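Long-range contact in sulfate adenylyltransferase (Allochromatium vinosum, PDB 4DNX), which catalyses the transfer of the adenylyl group of ATP to sulfate, giving adenosine 5'-phosphosulfate and diphosphate: residues V111-D125 against R154-S167. Residues are numbered along the deposited sequence; the frame is centred on the assembly and turned at random. Where two conformers were deposited one is given.
Sequences VLAVMDVTAVEQVSD and RTAISGPIQVLNFS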
# COMPACT_ATOMS: atom_id res chain seq x y z
N VAL A 111 -1.20 4.39 20.09
CA VAL A 111 -0.50 3.12 20.24
C VAL A 111 0.03 2.58 18.93
O VAL A 111 -0.71 2.51 17.91
CB VAL A 111 -1.49 2.06 20.83
CG1 VAL A 111 -0.77 0.71 20.93
CG2 VAL A 111 -1.97 2.51 22.22
N LEU A 112 1.30 2.20 18.93
CA LEU A 112 1.98 1.63 17.74
C LEU A 112 2.08 0.09 17.86
O LEU A 112 1.94 -0.64 16.86
CB LEU A 112 3.38 2.24 17.60
CG LEU A 112 4.35 1.70 16.55
CD1 LEU A 112 3.78 1.83 15.16
CD2 LEU A 112 5.71 2.40 16.64
N ALA A 113 2.25 -0.42 19.09
CA ALA A 113 2.48 -1.88 19.27
C ALA A 113 2.14 -2.22 20.72
O ALA A 113 2.08 -1.34 21.57
CB ALA A 113 3.96 -2.25 19.00
N VAL A 114 1.89 -3.51 20.93
CA VAL A 114 1.70 -4.07 22.27
C VAL A 114 2.92 -4.97 22.53
O VAL A 114 3.33 -5.74 21.66
CB VAL A 114 0.39 -4.90 22.32
CG1 VAL A 114 0.25 -5.60 23.66
CG2 VAL A 114 -0.80 -3.99 22.10
N MET A 115 3.48 -4.90 23.73
CA MET A 115 4.72 -5.63 24.02
C MET A 115 4.53 -6.47 25.26
O MET A 115 3.93 -6.01 26.23
CB MET A 115 5.85 -4.63 24.27
CG MET A 115 7.18 -5.27 24.57
SD MET A 115 8.40 -3.89 24.62
CE MET A 115 9.84 -4.85 24.96
N ASP A 116 5.00 -7.72 25.22
CA ASP A 116 5.11 -8.53 26.45
C ASP A 116 6.51 -8.33 26.98
O ASP A 116 7.49 -8.73 26.33
CB ASP A 116 4.81 -10.01 26.17
CG ASP A 116 3.37 -10.22 25.77
OD1 ASP A 116 2.49 -9.91 26.60
OD2 ASP A 116 3.11 -10.62 24.61
N VAL A 117 6.61 -7.69 28.14
CA VAL A 117 7.92 -7.34 28.66
C VAL A 117 8.53 -8.54 29.40
O VAL A 117 7.94 -9.02 30.40
CB VAL A 117 7.83 -6.10 29.57
CG1 VAL A 117 9.18 -5.81 30.21
CG2 VAL A 117 7.32 -4.91 28.75
N THR A 118 9.65 -9.05 28.90
CA THR A 118 10.30 -10.16 29.60
C THR A 118 11.55 -9.76 30.39
O THR A 118 12.05 -10.54 31.20
CB THR A 118 10.57 -11.36 28.69
OG1 THR A 118 11.30 -10.93 27.53
CG2 THR A 118 9.21 -11.94 28.23
N ALA A 119 12.06 -8.55 30.17
CA ALA A 119 13.12 -8.06 31.04
C ALA A 119 13.18 -6.56 31.00
O ALA A 119 12.81 -5.92 30.00
CB ALA A 119 14.47 -8.64 30.65
N VAL A 120 13.64 -6.00 32.11
CA VAL A 120 13.88 -4.57 32.21
C VAL A 120 15.29 -4.45 32.80
O VAL A 120 15.53 -4.92 33.93
CB VAL A 120 12.86 -3.87 33.15
CG1 VAL A 120 13.25 -2.41 33.36
CG2 VAL A 120 11.43 -3.98 32.63
N GLU A 121 16.20 -3.82 32.07
CA GLU A 121 17.63 -3.80 32.42
C GLU A 121 18.22 -2.39 32.36
O GLU A 121 17.83 -1.60 31.50
CB GLU A 121 18.42 -4.71 31.45
CG GLU A 121 17.97 -6.19 31.47
CD GLU A 121 18.63 -7.05 30.37
OE1 GLU A 121 18.39 -6.75 29.20
OE2 GLU A 121 19.38 -8.00 30.72
N GLN A 122 19.14 -2.06 33.25
CA GLN A 122 19.89 -0.81 33.15
C GLN A 122 21.16 -1.04 32.35
O GLN A 122 21.90 -1.99 32.63
CB GLN A 122 20.27 -0.31 34.56
CG GLN A 122 19.10 -0.28 35.52
CD GLN A 122 17.96 0.57 34.97
OE1 GLN A 122 18.18 1.65 34.40
NE2 GLN A 122 16.73 0.07 35.11
N VAL A 123 21.45 -0.16 31.40
CA VAL A 123 22.67 -0.24 30.63
C VAL A 123 23.76 0.64 31.23
O VAL A 123 23.54 1.83 31.48
CB VAL A 123 22.42 0.19 29.19
CG1 VAL A 123 23.60 -0.27 28.34
CG2 VAL A 123 21.09 -0.41 28.68
N SER A 124 24.94 0.06 31.48
CA SER A 124 26.05 0.82 32.10
C SER A 124 26.73 1.71 31.04
O SER A 124 26.56 1.49 29.83
CB SER A 124 27.09 -0.11 32.72
OG SER A 124 27.80 -0.77 31.66
N ASP A 125 27.49 2.70 31.51
CA ASP A 125 28.32 3.52 30.62
C ASP A 125 29.23 2.64 29.77
O ASP A 125 29.36 2.88 28.57
CB ASP A 125 29.17 4.53 31.40
CG ASP A 125 28.34 5.58 32.13
OD1 ASP A 125 27.12 5.69 31.88
OD2 ASP A 125 28.94 6.29 32.99
N ARG A 154 18.78 5.01 29.50
CA ARG A 154 19.60 3.83 29.81
C ARG A 154 18.82 2.63 30.35
O ARG A 154 19.41 1.65 30.81
CB ARG A 154 20.71 4.20 30.82
CG ARG A 154 21.68 5.27 30.33
CD ARG A 154 22.35 4.86 29.01
NE ARG A 154 23.60 5.60 28.84
CZ ARG A 154 24.67 5.52 29.63
NH1 ARG A 154 24.71 4.70 30.70
NH2 ARG A 154 25.71 6.28 29.34
N THR A 155 17.47 2.69 30.31
CA THR A 155 16.65 1.55 30.71
C THR A 155 16.18 0.81 29.46
O THR A 155 15.42 1.35 28.67
CB THR A 155 15.43 2.01 31.55
OG1 THR A 155 15.89 2.68 32.74
CG2 THR A 155 14.59 0.80 32.00
N ALA A 156 16.63 -0.44 29.31
CA ALA A 156 16.25 -1.25 28.14
C ALA A 156 15.09 -2.17 28.51
O ALA A 156 15.18 -2.91 29.52
CB ALA A 156 17.44 -2.07 27.70
N ILE A 157 14.00 -2.11 27.74
CA ILE A 157 12.89 -3.05 27.94
C ILE A 157 12.89 -4.00 26.76
O ILE A 157 13.09 -3.58 25.58
CB ILE A 157 11.54 -2.31 28.14
CG1 ILE A 157 11.18 -1.47 26.93
CG2 ILE A 157 11.68 -1.38 29.38
CD1 ILE A 157 9.71 -0.94 26.98
N SER A 158 12.71 -5.29 27.05
CA SER A 158 12.87 -6.31 26.00
C SER A 158 11.72 -7.31 26.04
O SER A 158 11.04 -7.45 27.08
CB SER A 158 14.21 -7.06 26.14
OG SER A 158 14.39 -7.59 27.45
N GLY A 159 11.49 -7.94 24.89
CA GLY A 159 10.37 -8.89 24.75
C GLY A 159 9.67 -8.77 23.41
O GLY A 159 9.92 -7.78 22.65
N PRO A 160 8.80 -9.72 23.11
CA PRO A 160 8.16 -9.78 21.80
C PRO A 160 7.06 -8.71 21.64
O PRO A 160 6.45 -8.30 22.65
CB PRO A 160 7.52 -11.20 21.76
CG PRO A 160 7.30 -11.52 23.23
CD PRO A 160 8.37 -10.83 24.00
N ILE A 161 6.83 -8.27 20.40
CA ILE A 161 5.82 -7.24 20.15
C ILE A 161 4.82 -7.69 19.09
O ILE A 161 5.13 -8.57 18.27
CB ILE A 161 6.46 -5.85 19.74
CG1 ILE A 161 7.13 -5.96 18.36
CG2 ILE A 161 7.43 -5.33 20.84
CD1 ILE A 161 7.70 -4.56 17.88
N GLN A 162 3.64 -7.08 19.13
CA GLN A 162 2.57 -7.18 18.11
C GLN A 162 2.33 -5.76 17.64
O GLN A 162 1.94 -4.88 18.44
CB GLN A 162 1.30 -7.78 18.72
CG GLN A 162 1.51 -9.21 19.21
CD GLN A 162 0.39 -9.67 20.16
OE1 GLN A 162 0.22 -9.16 21.29
NE2 GLN A 162 -0.37 -10.63 19.71
N VAL A 163 2.53 -5.54 16.35
CA VAL A 163 2.48 -4.19 15.72
C VAL A 163 1.10 -3.91 15.12
O VAL A 163 0.53 -4.77 14.43
CB VAL A 163 3.59 -4.04 14.68
CG1 VAL A 163 3.48 -2.64 14.03
CG2 VAL A 163 4.98 -4.30 15.34
N LEU A 164 0.52 -2.75 15.45
CA LEU A 164 -0.86 -2.42 15.10
C LEU A 164 -0.99 -1.51 13.88
O LEU A 164 -2.05 -1.41 13.26
CB LEU A 164 -1.59 -1.78 16.32
CG LEU A 164 -1.65 -2.71 17.54
CD1 LEU A 164 -2.48 -1.99 18.61
CD2 LEU A 164 -2.29 -4.05 17.22
N ASN A 165 0.09 -0.81 13.57
CA ASN A 165 0.10 0.08 12.38
C ASN A 165 1.52 0.39 11.99
O ASN A 165 2.50 -0.03 12.67
CB ASN A 165 -0.70 1.37 12.62
CG ASN A 165 -0.18 2.17 13.80
OD1 ASN A 165 0.90 2.76 13.73
ND2 ASN A 165 -0.96 2.18 14.90
N PHE A 166 1.65 1.10 10.86
CA PHE A 166 2.98 1.47 10.36
C PHE A 166 3.25 2.93 10.48
O PHE A 166 4.04 3.50 9.68
CB PHE A 166 3.11 0.98 8.91
CG PHE A 166 2.96 -0.53 8.79
CD1 PHE A 166 3.85 -1.38 9.45
CD2 PHE A 166 1.98 -1.11 7.99
CE1 PHE A 166 3.74 -2.77 9.36
CE2 PHE A 166 1.89 -2.53 7.88
CZ PHE A 166 2.76 -3.35 8.56
N SER A 167 2.64 3.55 11.48
CA SER A 167 2.99 4.95 11.85
C SER A 167 2.66 5.93 10.67
O SER A 167 1.81 5.65 9.76
CB SER A 167 4.45 4.97 12.34
OG SER A 167 4.85 6.25 12.90
O HOH W 1 2.89 -8.78 22.50
O HOH W 2 14.03 -10.03 27.60
O HOH W 3 15.93 -5.72 28.73
O HOH W 4 17.72 4.32 33.56
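M115 lies across I157 and I161 on one face of an antiparallel pairing, and this is the tight part of the contact. Its chain is fully extended, with CG anti to the backbone N (chi1 -180°). M115 CG meets I161 CG2 at 3.7 Å, and SD meets I157 CD1 at 4.0 Å. The methyl CE ends over the backbone, 3.3 Å from S158 C. A113 packs beside V163 on the same face, and helix 38-48 lies against I161.

Just past the end of strand 155-163, the side chain of N165 ties the loop to V111. N165 ND2 donates to V111 O at 3.0 Å, in the carbonyl plane. N165 OD1 accepts from S167 N on a lone pair, closing an Asx turn, and L112 CD1 packs against the same oxygen at 3.3 Å. With alanine in place of N165, V111 O is likely to lose this donor and the turn its acceptor.

The outer edge around Q162, D116 and E121, and the Q122 end, are wetter. In one of the two conformers modelled for R154, NH1 and NH2 both donate to D125 OD1, in a salt bridge at this end. Q122 OE1 and T155 OG1 share a water. Other waters link D116 OD2 to Q162 OE1, and E121 OE1 to S158 OG and A156 O. D116 also forms a salt bridge with R98, and E121 accepts from L61 N.

The register slips by one at a classic beta bulge, where T118 and A119 both face S158. Nearby G159 has backbone angles that call for glycine; a side chain would run into D116 O. Strand 155-163 is thus a long strand of the mixed sheet of the PUA-like domain, whose antiparallel partner is broken at the bulge into 119-122 and 111-116.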